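Local coordinates for protein DsrH (Allochromatium vinosum, PDB 2HY5) that is one of the three kinds of subunit in the hexameric DsrEFH complex, which probably takes part in sulfur transfer during the oxidation of stored sulfur, at residues I3-N8 / T97-L102; S10-N15 / T44-Q49; G27-L32 / K56-V61; Y38-G43 / E74-G79. One frame throughout, in Å; residues are numbered along the deposited sequence.

In the fold
Contacts 1 and 3 belong to one five-stranded parallel sheet, ordered 81-83, 58-62, 29-32, 3-7, 97-101. Their centres lie about 10 Å apart, and backbone hydrogen bonds between strands 3-7 and 29-32, such as His5 N to Ser29 O at 2.8 Å, tie them together. Contacts 2 and 4 join loops and are about 11 Å apart between centres; Pro11 CG meets Ala39 CB at 3.6 Å, and Glu47 lies against Ile77. Contact 4 in turn reaches contact 3 through Ala40 CB, 3.7 Å from Leu32 CD1. The centres of contacts 1 and 4 lie about 19 Å apart, on opposite sides of the chain's centre. Contacts 1, 2 and 4 also meet DsrF.

Contact 1: residues I3-N8 / T97-L102; sequences ILHTVN and TVQAWL
Leu4 and Thr6 of strand 3-7 exchange four backbone hydrogen bonds with strand 97-101, a parallel ladder whose axes approach to 4.6 Å at 23°. Leu4 N gives to Thr97 O and Thr6 N to Gln99 O, while Gln99 N and Trp101 N return bonds to Leu4 O and Thr6 O.

The side-chain bond lies on the face shared by His5, Gln99 and Trp101. Trp101 NE1 donates to His5 ND1 at 3.0 Å, almost straight (170° at the hydrogen), which makes ND1 the unprotonated nitrogen in this bond. The acceptor lies in the indole plane, but the donor stands somewhat out of the imidazole plane; the two rings meet rim to rim. Gln99 OE1 is also near, 3.2 Å from His5 ND1.

On the other face, Thr6 OG1 sits between its backbone N and carbonyl carbon (chi1 61°), which places it 3.4 Å from Ala100 CB. A water is hydrogen-bonded to Thr6 OG1 at 3.0 Å. Thr6 CG2 rests on Val98 CG1 at 3.9 Å.

Strand 29-32 pairs with the far edge of 3-7. Helix 16-23 packs on His5 and Trp101, helix 85-94 on Leu4 and Val98, and DsrF reaches edge strand 97-101.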
loop_
_atom_site.group_PDB
_atom_site.type_symbol
_atom_site.label_atom_id
_atom_site.label_comp_id
_atom_site.label_asym_id
_atom_site.label_seq_id
_atom_site.Cartn_x
_atom_site.Cartn_y
_atom_site.Cartn_z
ATOM N N ILE C 3 -5.880 14.694 21.401
ATOM C CA ILE C 3 -5.993 13.762 20.284
ATOM C C ILE C 3 -4.962 12.658 20.421
ATOM O O ILE C 3 -3.831 12.902 20.841
ATOM C CB ILE C 3 -5.716 14.453 18.926
ATOM C CG1 ILE C 3 -6.744 15.554 18.673
ATOM C CG2 ILE C 3 -5.736 13.421 17.798
ATOM C CD1 ILE C 3 -6.462 16.359 17.418
ATOM N N LEU C 4 -5.361 11.440 20.072
ATOM C CA LEU C 4 -4.432 10.326 20.062
ATOM C C LEU C 4 -4.148 10.111 18.587
ATOM O O LEU C 4 -5.047 9.758 17.820
ATOM C CB LEU C 4 -5.042 9.041 20.630
ATOM C CG LEU C 4 -4.184 7.809 20.298
ATOM C CD1 LEU C 4 -2.870 7.870 21.063
ATOM C CD2 LEU C 4 -4.941 6.528 20.622
ATOM N N HIS C 5 -2.909 10.352 18.182
ATOM C CA HIS C 5 -2.518 10.153 16.793
ATOM C C HIS C 5 -1.943 8.751 16.675
ATOM O O HIS C 5 -1.179 8.315 17.540
ATOM C CB HIS C 5 -1.432 11.156 16.397
ATOM C CG HIS C 5 -1.845 12.587 16.537
ATOM N ND1 HIS C 5 -2.454 13.291 15.519
ATOM C CD2 HIS C 5 -1.748 13.447 17.579
ATOM C CE1 HIS C 5 -2.711 14.520 15.925
ATOM N NE2 HIS C 5 -2.293 14.643 17.174
ATOM N N THR C 6 -2.308 8.032 15.618
ATOM C CA THR C 6 -1.756 6.699 15.423
ATOM C C THR C 6 -0.911 6.713 14.156
ATOM O O THR C 6 -1.308 7.284 13.138
ATOM C CB THR C 6 -2.858 5.618 15.295
ATOM O OG1 THR C 6 -3.688 5.899 14.161
ATOM C CG2 THR C 6 -3.718 5.577 16.558
ATOM N N VAL C 7 0.267 6.109 14.236
ATOM C CA VAL C 7 1.181 6.044 13.093
ATOM C C VAL C 7 1.574 4.587 12.912
ATOM O O VAL C 7 2.176 3.992 13.808
ATOM C CB VAL C 7 2.451 6.887 13.344
ATOM C CG1 VAL C 7 3.405 6.756 12.164
ATOM C CG2 VAL C 7 2.071 8.348 13.558
ATOM N N ASN C 8 1.246 4.012 11.756
ATOM C CA ASN C 8 1.555 2.603 11.523
ATOM C C ASN C 8 2.573 2.321 10.434
ATOM O O ASN C 8 2.807 1.164 10.102
ATOM C CB ASN C 8 0.274 1.834 11.195
ATOM C CG ASN C 8 -0.301 2.213 9.841
ATOM O OD1 ASN C 8 -1.014 1.430 9.216
ATOM N ND2 ASN C 8 -0.002 3.426 9.388
ATOM N N THR C 97 -10.232 12.123 20.889
ATOM C CA THR C 97 -10.432 11.694 19.508
ATOM C C THR C 97 -9.205 10.932 19.035
ATOM O O THR C 97 -8.106 11.152 19.532
ATOM C CB THR C 97 -10.658 12.914 18.579
ATOM O OG1 THR C 97 -11.797 13.653 19.039
ATOM C CG2 THR C 97 -10.898 12.469 17.146
ATOM N N VAL C 98 -9.402 10.026 18.084
ATOM C CA VAL C 98 -8.300 9.257 17.528
ATOM C C VAL C 98 -8.123 9.699 16.084
ATOM O O VAL C 98 -9.098 9.847 15.349
ATOM C CB VAL C 98 -8.589 7.744 17.552
ATOM C CG1 VAL C 98 -7.367 6.972 17.053
ATOM C CG2 VAL C 98 -8.959 7.301 18.964
ATOM N N GLN C 99 -6.878 9.924 15.687
ATOM C CA GLN C 99 -6.589 10.359 14.330
ATOM C C GLN C 99 -5.547 9.434 13.733
ATOM O O GLN C 99 -4.428 9.358 14.229
ATOM C CB GLN C 99 -6.057 11.788 14.328
ATOM C CG GLN C 99 -5.909 12.381 12.936
ATOM C CD GLN C 99 -5.553 13.849 12.972
ATOM O OE1 GLN C 99 -4.386 14.216 13.086
ATOM N NE2 GLN C 99 -6.567 14.703 12.894
ATOM N N ALA C 100 -5.907 8.732 12.666
ATOM C CA ALA C 100 -4.975 7.801 12.047
ATOM C C ALA C 100 -4.167 8.430 10.915
ATOM O O ALA C 100 -4.723 9.067 10.023
ATOM C CB ALA C 100 -5.734 6.584 11.524
ATOM N N TRP C 101 -2.853 8.256 10.975
ATOM C CA TRP C 101 -1.955 8.753 9.945
ATOM C C TRP C 101 -1.519 7.514 9.193
ATOM O O TRP C 101 -0.644 6.773 9.647
ATOM C CB TRP C 101 -0.745 9.459 10.557
ATOM C CG TRP C 101 -1.102 10.737 11.242
ATOM C CD1 TRP C 101 -1.544 10.887 12.529
ATOM C CD2 TRP C 101 -1.075 12.051 10.670
ATOM N NE1 TRP C 101 -1.795 12.216 12.794
ATOM C CE2 TRP C 101 -1.513 12.949 11.676
ATOM C CE3 TRP C 101 -0.727 12.552 9.411
ATOM C CZ2 TRP C 101 -1.599 14.342 11.441
ATOM C CZ3 TRP C 101 -0.818 13.928 9.183
ATOM C CH2 TRP C 101 -1.250 14.804 10.191
ATOM N N LEU C 102 -2.159 7.281 8.052
ATOM C CA LEU C 102 -1.877 6.103 7.237
ATOM C C LEU C 102 -0.683 6.295 6.303
ATOM O O LEU C 102 -0.920 6.525 5.100
ATOM C CB LEU C 102 -3.134 5.727 6.437
ATOM C CG LEU C 102 -4.364 5.507 7.337
ATOM C CD1 LEU C 102 -5.573 5.147 6.490
ATOM C CD2 LEU C 102 -4.094 4.401 8.352
ATOM O OXT LEU C 102 0.471 6.215 6.778
HETATM O O HOH W 1 -2.455 4.737 11.744
#

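Contact 2: residues S10-N15 / T44-Q49; sequences SPFERN and TRVESQ
Phe12 reaches across to Thr44, Arg45 and Val46, joining two loops that each carry an ST turn. In the first, Ser10 OG accepts from Phe12 N; in the second, Thr44 OG1 accepts from Val46 N at 3.1 Å. The latter lies within a type I beta turn from Thr44 to Glu47, with Val46 at the N-cap position of helix 47-53.

The tight part is the outer end of the phenyl ring. Its CZ comes to 3.6 Å from Thr44 CB, which approaches at the rim near the ring plane, and the two side chains cross at about a right angle. Phe12 CE2 also meets Val46 CG1 at 4.0 Å, obliquely. Pro11 completes the apolar group: its CG lies 3.8 Å above the plane of the Phe12 ring, over the centre, and touches Val46 CG2 at 4.2 Å. The proline therefore packs against the ring face while also meeting the opposite loop. Tyr38 and Ala39 add further packing from the same chain, and Arg90 of a DsrF chain packs on both Phe12 and Thr44.

The looser side is that of the exposed Arg45. Its chain is extended as far as CD and then bends at chi3 (63°), bringing the guanidinium back alongside the phenyl ring so that the two groups run past each other in opposite directions. Their planes are 69° apart. Ala89 of the DsrF chain packs on Arg45, so this side too belongs to a subunit interface. Arg45 NH2 meets the ring at its edge, 3.8 Å from Phe12 CD2.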
loop_
_atom_site.group_PDB
_atom_site.type_symbol
_atom_site.label_atom_id
_atom_site.label_comp_id
_atom_site.label_asym_id
_atom_site.label_seq_id
_atom_site.Cartn_x
_atom_site.Cartn_y
_atom_site.Cartn_z
ATOM N N SER C 10 6.531 2.890 8.645
ATOM C CA SER C 10 7.936 3.139 8.925
ATOM C C SER C 10 8.311 4.580 8.592
ATOM O O SER C 10 7.905 5.112 7.557
ATOM C CB SER C 10 8.806 2.189 8.099
ATOM O OG SER C 10 10.156 2.610 8.096
ATOM N N PRO C 11 9.089 5.230 9.470
ATOM C CA PRO C 11 9.515 6.614 9.254
ATOM C C PRO C 11 10.565 6.700 8.149
ATOM O O PRO C 11 10.876 7.782 7.660
ATOM C CB PRO C 11 10.063 7.015 10.620
ATOM C CG PRO C 11 10.640 5.732 11.123
ATOM C CD PRO C 11 9.557 4.733 10.777
ATOM N N PHE C 12 11.111 5.551 7.761
ATOM C CA PHE C 12 12.122 5.510 6.711
ATOM C C PHE C 12 11.450 5.206 5.381
ATOM O O PHE C 12 12.004 5.461 4.310
ATOM C CB PHE C 12 13.156 4.427 7.021
ATOM C CG PHE C 12 13.629 4.433 8.447
ATOM C CD1 PHE C 12 13.278 3.403 9.313
ATOM C CD2 PHE C 12 14.395 5.486 8.936
ATOM C CE1 PHE C 12 13.679 3.423 10.648
ATOM C CE2 PHE C 12 14.802 5.516 10.273
ATOM C CZ PHE C 12 14.442 4.483 11.129
ATOM N N GLU C 13 10.241 4.663 5.468
ATOM C CA GLU C 13 9.463 4.284 4.297
ATOM C C GLU C 13 8.449 5.346 3.878
ATOM O O GLU C 13 8.340 5.677 2.695
ATOM C CB GLU C 13 8.738 2.966 4.585
ATOM C CG GLU C 13 7.857 2.461 3.456
ATOM C CD GLU C 13 8.628 2.210 2.173
ATOM O OE1 GLU C 13 8.027 1.695 1.209
ATOM O OE2 GLU C 13 9.836 2.530 2.122
ATOM N N ARG C 14 7.707 5.871 4.850
ATOM C CA ARG C 14 6.676 6.878 4.591
ATOM C C ARG C 14 6.886 8.181 5.356
ATOM O O ARG C 14 7.650 8.239 6.323
ATOM C CB ARG C 14 5.294 6.335 4.959
ATOM C CG ARG C 14 4.388 6.016 3.785
ATOM C CD ARG C 14 4.525 4.570 3.360
ATOM N NE ARG C 14 3.272 4.058 2.811
ATOM C CZ ARG C 14 3.085 2.800 2.429
ATOM N NH1 ARG C 14 4.072 1.921 2.534
ATOM N NH2 ARG C 14 1.908 2.417 1.954
ATOM N N ASN C 15 6.162 9.211 4.927
ATOM C CA ASN C 15 6.232 10.539 5.526
ATOM C C ASN C 15 5.199 10.724 6.641
ATOM O O ASN C 15 5.073 11.809 7.200
ATOM C CB ASN C 15 5.993 11.590 4.442
ATOM C CG ASN C 15 4.560 11.595 3.937
ATOM O OD1 ASN C 15 3.926 10.545 3.811
ATOM N ND2 ASN C 15 4.045 12.783 3.633
ATOM N N THR C 44 18.486 5.365 15.502
ATOM C CA THR C 44 18.136 5.529 14.091
ATOM C C THR C 44 18.348 6.964 13.630
ATOM O O THR C 44 18.634 7.853 14.434
ATOM C CB THR C 44 16.671 5.172 13.808
ATOM O OG1 THR C 44 15.838 6.279 14.174
ATOM C CG2 THR C 44 16.253 3.934 14.588
ATOM N N ARG C 45 18.191 7.186 12.329
ATOM C CA ARG C 45 18.372 8.509 11.746
ATOM C C ARG C 45 17.268 9.488 12.156
ATOM O O ARG C 45 17.387 10.691 11.926
ATOM C CB ARG C 45 18.422 8.400 10.219
ATOM C CG ARG C 45 18.997 9.624 9.530
ATOM C CD ARG C 45 18.865 9.529 8.017
ATOM N NE ARG C 45 17.468 9.482 7.598
ATOM C CZ ARG C 45 16.842 8.384 7.187
ATOM N NH1 ARG C 45 17.490 7.230 7.134
ATOM N NH2 ARG C 45 15.566 8.438 6.833
ATOM N N VAL C 46 16.193 8.980 12.757
ATOM C CA VAL C 46 15.104 9.857 13.177
ATOM C C VAL C 46 15.012 10.030 14.687
ATOM O O VAL C 46 14.083 10.664 15.178
ATOM C CB VAL C 46 13.727 9.363 12.656
ATOM C CG1 VAL C 46 13.756 9.242 11.142
ATOM C CG2 VAL C 46 13.363 8.035 13.299
ATOM N N GLU C 47 15.972 9.476 15.422
ATOM C CA GLU C 47 15.962 9.591 16.879
ATOM C C GLU C 47 15.898 11.050 17.334
ATOM O O GLU C 47 15.162 11.387 18.260
ATOM C CB GLU C 47 17.205 8.932 17.488
ATOM C CG GLU C 47 17.203 8.943 19.014
ATOM C CD GLU C 47 18.520 8.498 19.624
ATOM O OE1 GLU C 47 18.998 7.399 19.287
ATOM O OE2 GLU C 47 19.077 9.253 20.451
ATOM N N SER C 48 16.667 11.914 16.676
ATOM C CA SER C 48 16.699 13.330 17.028
ATOM C C SER C 48 15.326 13.989 17.004
ATOM O O SER C 48 14.936 14.666 17.958
ATOM C CB SER C 48 17.636 14.093 16.085
ATOM O OG SER C 48 18.979 13.681 16.256
ATOM N N GLN C 49 14.598 13.802 15.911
ATOM C CA GLN C 49 13.278 14.399 15.779
ATOM C C GLN C 49 12.255 13.764 16.712
ATOM O O GLN C 49 11.327 14.430 17.169
ATOM C CB GLN C 49 12.805 14.318 14.324
ATOM C CG GLN C 49 12.940 12.950 13.681
ATOM C CD GLN C 49 12.740 12.997 12.175
ATOM O OE1 GLN C 49 11.662 13.346 11.691
ATOM N NE2 GLN C 49 13.784 12.653 11.427
#

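Contact 3: residues G27-L32 / K56-V61; sequences GASVLL and KLKLYV
Ser29 to Leu32 run parallel to Lys58 to Val61, with axes 4.6 Å apart at closest and inclined by 18°, and five backbone hydrogen bonds join the segments. The first lies ahead of the strands, from Gly27 N to Lys56 O; Gly27 has backbone angles suited to glycine (phi 95°). Val30 is bonded through both its N-H and its C=O, giving the first to Lys58 O and receiving Tyr60 N on the second.

On the face bearing Val30 and Leu32, Leu59 CD2 reaches Val30 CB at 3.7 Å, the two side chains lying side by side and pointing the same way. Val30 CG2 sits opposite the carbonyl carbon and meets Leu57 CD1 at 3.9 Å. Leu57 also spreads its other methyl, CD2, onto Ala28 CB at 3.9 Å.

The strands are the two arms of a right-handed beta-alpha-beta crossover through helix 47-53, and helix 16-23 packs on the apolar face by way of Cys20, Leu17 and Leu21.

The reverse face carries Ser29, Leu31 and Tyr60. Leu31 CD1 touches Tyr60 CB at 3.7 Å, the side chains crossing at about a right angle. Tyr60 is turned back along its own strand, CG beside the backbone N (chi1 -58°), and its CE1 lies 3.8 Å from Ser29 OG. A single water joins the two hydroxyls, 2.8 Å from Ser29 OG.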
loop_
_atom_site.group_PDB
_atom_site.type_symbol
_atom_site.label_atom_id
_atom_site.label_comp_id
_atom_site.label_asym_id
_atom_site.label_seq_id
_atom_site.Cartn_x
_atom_site.Cartn_y
_atom_site.Cartn_z
ATOM N N GLY C 27 0.532 18.291 24.554
ATOM C CA GLY C 27 -0.409 17.498 25.323
ATOM C C GLY C 27 -1.004 16.311 24.590
ATOM O O GLY C 27 -1.605 15.432 25.211
ATOM N N ALA C 28 -0.842 16.278 23.272
ATOM C CA ALA C 28 -1.383 15.183 22.476
ATOM C C ALA C 28 -0.563 13.915 22.673
ATOM O O ALA C 28 0.567 13.955 23.166
ATOM C CB ALA C 28 -1.399 15.569 21.001
ATOM N N SER C 29 -1.141 12.785 22.289
ATOM C CA SER C 29 -0.453 11.512 22.407
ATOM C C SER C 29 -0.261 10.914 21.023
ATOM O O SER C 29 -1.066 11.140 20.121
ATOM C CB SER C 29 -1.254 10.548 23.281
ATOM O OG SER C 29 -1.336 11.023 24.613
ATOM N N VAL C 30 0.819 10.161 20.863
ATOM C CA VAL C 30 1.117 9.515 19.599
ATOM C C VAL C 30 1.448 8.056 19.872
ATOM O O VAL C 30 2.270 7.744 20.737
ATOM C CB VAL C 30 2.329 10.174 18.893
ATOM C CG1 VAL C 30 2.611 9.465 17.582
ATOM C CG2 VAL C 30 2.057 11.648 18.638
ATOM N N LEU C 31 0.786 7.159 19.147
ATOM C CA LEU C 31 1.035 5.735 19.300
ATOM C C LEU C 31 1.619 5.175 18.025
ATOM O O LEU C 31 1.057 5.344 16.937
ATOM C CB LEU C 31 -0.250 4.967 19.624
ATOM C CG LEU C 31 -0.048 3.443 19.603
ATOM C CD1 LEU C 31 0.822 3.016 20.784
ATOM C CD2 LEU C 31 -1.386 2.739 19.656
ATOM N N LEU C 32 2.749 4.502 18.174
ATOM C CA LEU C 32 3.434 3.882 17.057
ATOM C C LEU C 32 3.109 2.397 17.095
ATOM O O LEU C 32 3.343 1.736 18.106
ATOM C CB LEU C 32 4.941 4.075 17.210
ATOM C CG LEU C 32 5.414 5.525 17.353
ATOM C CD1 LEU C 32 6.896 5.549 17.747
ATOM C CD2 LEU C 32 5.182 6.263 16.040
ATOM N N LYS C 56 7.027 17.823 23.945
ATOM C CA LYS C 56 5.675 18.364 24.040
ATOM C C LYS C 56 4.568 17.331 23.879
ATOM O O LYS C 56 3.408 17.610 24.175
ATOM C CB LYS C 56 5.475 19.497 23.022
ATOM C CG LYS C 56 5.176 19.071 21.585
ATOM C CD LYS C 56 6.328 18.324 20.934
ATOM C CE LYS C 56 6.296 18.497 19.418
ATOM N NZ LYS C 56 4.957 18.215 18.826
ATOM N N LEU C 57 4.927 16.137 23.421
ATOM C CA LEU C 57 3.950 15.071 23.214
ATOM C C LEU C 57 4.252 13.854 24.077
ATOM O O LEU C 57 5.381 13.670 24.525
ATOM C CB LEU C 57 3.969 14.616 21.752
ATOM C CG LEU C 57 3.819 15.651 20.637
ATOM C CD1 LEU C 57 4.046 14.960 19.295
ATOM C CD2 LEU C 57 2.438 16.297 20.696
ATOM N N LYS C 58 3.232 13.027 24.304
ATOM C CA LYS C 58 3.391 11.785 25.050
ATOM C C LYS C 58 3.470 10.716 23.960
ATOM O O LYS C 58 2.523 10.544 23.194
ATOM C CB LYS C 58 2.173 11.517 25.937
ATOM C CG LYS C 58 1.878 12.607 26.953
ATOM C CD LYS C 58 0.632 12.265 27.758
ATOM C CE LYS C 58 0.330 13.330 28.798
ATOM N NZ LYS C 58 -0.834 12.956 29.650
ATOM N N LEU C 59 4.594 10.015 23.880
ATOM C CA LEU C 59 4.771 8.990 22.852
ATOM C C LEU C 59 4.643 7.584 23.425
ATOM O O LEU C 59 5.144 7.296 24.517
ATOM C CB LEU C 59 6.145 9.134 22.192
ATOM C CG LEU C 59 6.532 10.488 21.595
ATOM C CD1 LEU C 59 7.892 10.357 20.917
ATOM C CD2 LEU C 59 5.479 10.950 20.598
ATOM N N TYR C 60 3.975 6.716 22.672
ATOM C CA TYR C 60 3.766 5.327 23.069
ATOM C C TYR C 60 4.111 4.426 21.896
ATOM O O TYR C 60 4.005 4.838 20.743
ATOM C CB TYR C 60 2.304 5.084 23.443
ATOM C CG TYR C 60 1.791 5.963 24.551
ATOM C CD1 TYR C 60 1.418 7.284 24.305
ATOM C CD2 TYR C 60 1.701 5.482 25.855
ATOM C CE1 TYR C 60 0.964 8.104 25.336
ATOM C CE2 TYR C 60 1.249 6.296 26.894
ATOM C CZ TYR C 60 0.886 7.603 26.626
ATOM O OH TYR C 60 0.465 8.412 27.656
ATOM N N VAL C 61 4.522 3.201 22.197
ATOM C CA VAL C 61 4.859 2.243 21.157
ATOM C C VAL C 61 4.201 0.922 21.530
ATOM O O VAL C 61 4.174 0.552 22.700
ATOM C CB VAL C 61 6.399 2.072 21.034
ATOM C CG1 VAL C 61 6.985 1.533 22.328
ATOM C CG2 VAL C 61 6.728 1.150 19.876
HETATM O O HOH W 2 -1.478 9.974 27.256
#

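Contact 4: residues Y38-G43 / E74-G79; sequences YAALAG and ERVIPG
Arg75 begins the contact from the second segment: its carbonyl O receives Ala42 N at 3.0 Å, nearly straight at 175°. Arg75 O takes a second donor, a water 2.8 Å away, which also donates to Ala42 O, so one N-H and one water O-H grip this oxygen. The Arg75 side chain curls through successive turns of the same sign. Its NH2 forms a salt bridge with Asp96 of a DsrF chain, while NE makes a weak bond to the same water.

Val76 follows, bridged to Leu41 through the backbone, their CA atoms 4.5 Å apart. Val76 CG1, anti to its backbone N (chi1 -179°), comes to 3.3 Å from Ala40 O and 4.1 Å from Ala40 CB.

Ile77 closes the pairing. Its N donates to Ala40 O at 2.8 Å, so one carbonyl oxygen is both hydrogen-bonded and flanked by carbon. Ile77 CG1 lies 3.7 Å from Ala42 N, and Ile77 CD1 lies 3.9 Å from Ala39 O.

The two bonds and single bridge make a short link between the loop that leads from strand 29-32 to helix 47-53 and the loop that joins helix 63-68 to strand 81-83. Helix 47-53 packs on Ile77 through Glu47, Val50 and Thr51, and helix 63-68 on Leu41 and Val76 through Leu66.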
loop_
_atom_site.group_PDB
_atom_site.type_symbol
_atom_site.label_atom_id
_atom_site.label_comp_id
_atom_site.label_asym_id
_atom_site.label_seq_id
_atom_site.Cartn_x
_atom_site.Cartn_y
_atom_site.Cartn_z
ATOM N N TYR C 38 9.433 1.133 14.337
ATOM C CA TYR C 38 10.838 1.408 14.073
ATOM C C TYR C 38 11.267 2.819 14.475
ATOM O O TYR C 38 12.429 3.047 14.806
ATOM C CB TYR C 38 11.136 1.151 12.597
ATOM C CG TYR C 38 10.938 -0.299 12.208
ATOM C CD1 TYR C 38 9.969 -0.666 11.273
ATOM C CD2 TYR C 38 11.727 -1.301 12.766
ATOM C CE1 TYR C 38 9.793 -1.994 10.905
ATOM C CE2 TYR C 38 11.564 -2.638 12.400
ATOM C CZ TYR C 38 10.591 -2.975 11.467
ATOM O OH TYR C 38 10.423 -4.286 11.077
ATOM N N ALA C 39 10.329 3.758 14.453
ATOM C CA ALA C 39 10.636 5.131 14.828
ATOM C C ALA C 39 10.958 5.258 16.318
ATOM O O ALA C 39 11.600 6.213 16.736
ATOM C CB ALA C 39 9.463 6.041 14.471
ATOM N N ALA C 40 10.518 4.291 17.116
ATOM C CA ALA C 40 10.754 4.342 18.558
ATOM C C ALA C 40 12.111 3.792 18.992
ATOM O O ALA C 40 12.479 3.884 20.164
ATOM C CB ALA C 40 9.638 3.595 19.282
ATOM N N LEU C 41 12.859 3.235 18.047
ATOM C CA LEU C 41 14.154 2.641 18.356
ATOM C C LEU C 41 15.313 3.629 18.487
ATOM O O LEU C 41 15.495 4.519 17.656
ATOM C CB LEU C 41 14.489 1.591 17.302
ATOM C CG LEU C 41 13.414 0.515 17.137
ATOM C CD1 LEU C 41 13.853 -0.472 16.069
ATOM C CD2 LEU C 41 13.178 -0.197 18.466
ATOM N N ALA C 42 16.099 3.466 19.544
ATOM C CA ALA C 42 17.240 4.339 19.769
ATOM C C ALA C 42 18.290 4.086 18.691
ATOM O O ALA C 42 18.421 2.969 18.192
ATOM C CB ALA C 42 17.834 4.073 21.147
ATOM N N GLY C 43 19.013 5.136 18.320
ATOM C CA GLY C 43 20.070 5.001 17.332
ATOM C C GLY C 43 19.752 5.170 15.856
ATOM O O GLY C 43 20.668 5.125 15.032
ATOM N N GLU C 74 13.987 -2.408 26.009
ATOM C CA GLU C 74 15.215 -1.690 26.323
ATOM C C GLU C 74 15.818 -1.008 25.102
ATOM O O GLU C 74 16.699 -0.158 25.228
ATOM C CB GLU C 74 16.244 -2.649 26.932
ATOM C CG GLU C 74 15.711 -4.055 27.188
ATOM C CD GLU C 74 14.554 -4.057 28.169
ATOM O OE1 GLU C 74 14.775 -3.643 29.321
ATOM O OE2 GLU C 74 13.428 -4.459 27.800
ATOM N N ARG C 75 15.334 -1.378 23.922
ATOM C CA ARG C 75 15.847 -0.814 22.680
ATOM C C ARG C 75 15.139 0.480 22.305
ATOM O O ARG C 75 15.531 1.155 21.360
ATOM C CB ARG C 75 15.680 -1.825 21.542
ATOM C CG ARG C 75 16.403 -3.145 21.762
ATOM C CD ARG C 75 17.910 -2.955 21.778
ATOM N NE ARG C 75 18.460 -2.699 20.448
ATOM C CZ ARG C 75 18.567 -3.618 19.491
ATOM N NH1 ARG C 75 18.163 -4.864 19.708
ATOM N NH2 ARG C 75 19.085 -3.293 18.315
ATOM N N VAL C 76 14.096 0.822 23.050
ATOM C CA VAL C 76 13.322 2.022 22.774
ATOM C C VAL C 76 13.971 3.300 23.306
ATOM O O VAL C 76 14.715 3.271 24.289
ATOM C CB VAL C 76 11.906 1.892 23.386
ATOM C CG1 VAL C 76 11.077 3.121 23.078
ATOM C CG2 VAL C 76 11.233 0.644 22.850
ATOM N N ILE C 77 13.692 4.415 22.641
ATOM C CA ILE C 77 14.203 5.710 23.071
ATOM C C ILE C 77 13.565 5.988 24.428
ATOM O O ILE C 77 12.341 5.935 24.566
ATOM C CB ILE C 77 13.784 6.825 22.092
ATOM C CG1 ILE C 77 14.404 6.567 20.716
ATOM C CG2 ILE C 77 14.214 8.188 22.632
ATOM C CD1 ILE C 77 13.842 7.460 19.620
ATOM N N PRO C 78 14.386 6.269 25.453
ATOM C CA PRO C 78 13.855 6.549 26.790
ATOM C C PRO C 78 12.802 7.651 26.755
ATOM O O PRO C 78 13.036 8.728 26.207
ATOM C CB PRO C 78 15.099 6.959 27.572
ATOM C CG PRO C 78 16.165 6.111 26.944
ATOM C CD PRO C 78 15.860 6.258 25.468
ATOM N N GLY C 79 11.640 7.380 27.338
ATOM C CA GLY C 79 10.581 8.374 27.340
ATOM C C GLY C 79 9.349 7.880 26.615
ATOM O O GLY C 79 8.232 8.319 26.893
HETATM O O HOH W 3 17.795 0.531 19.823
#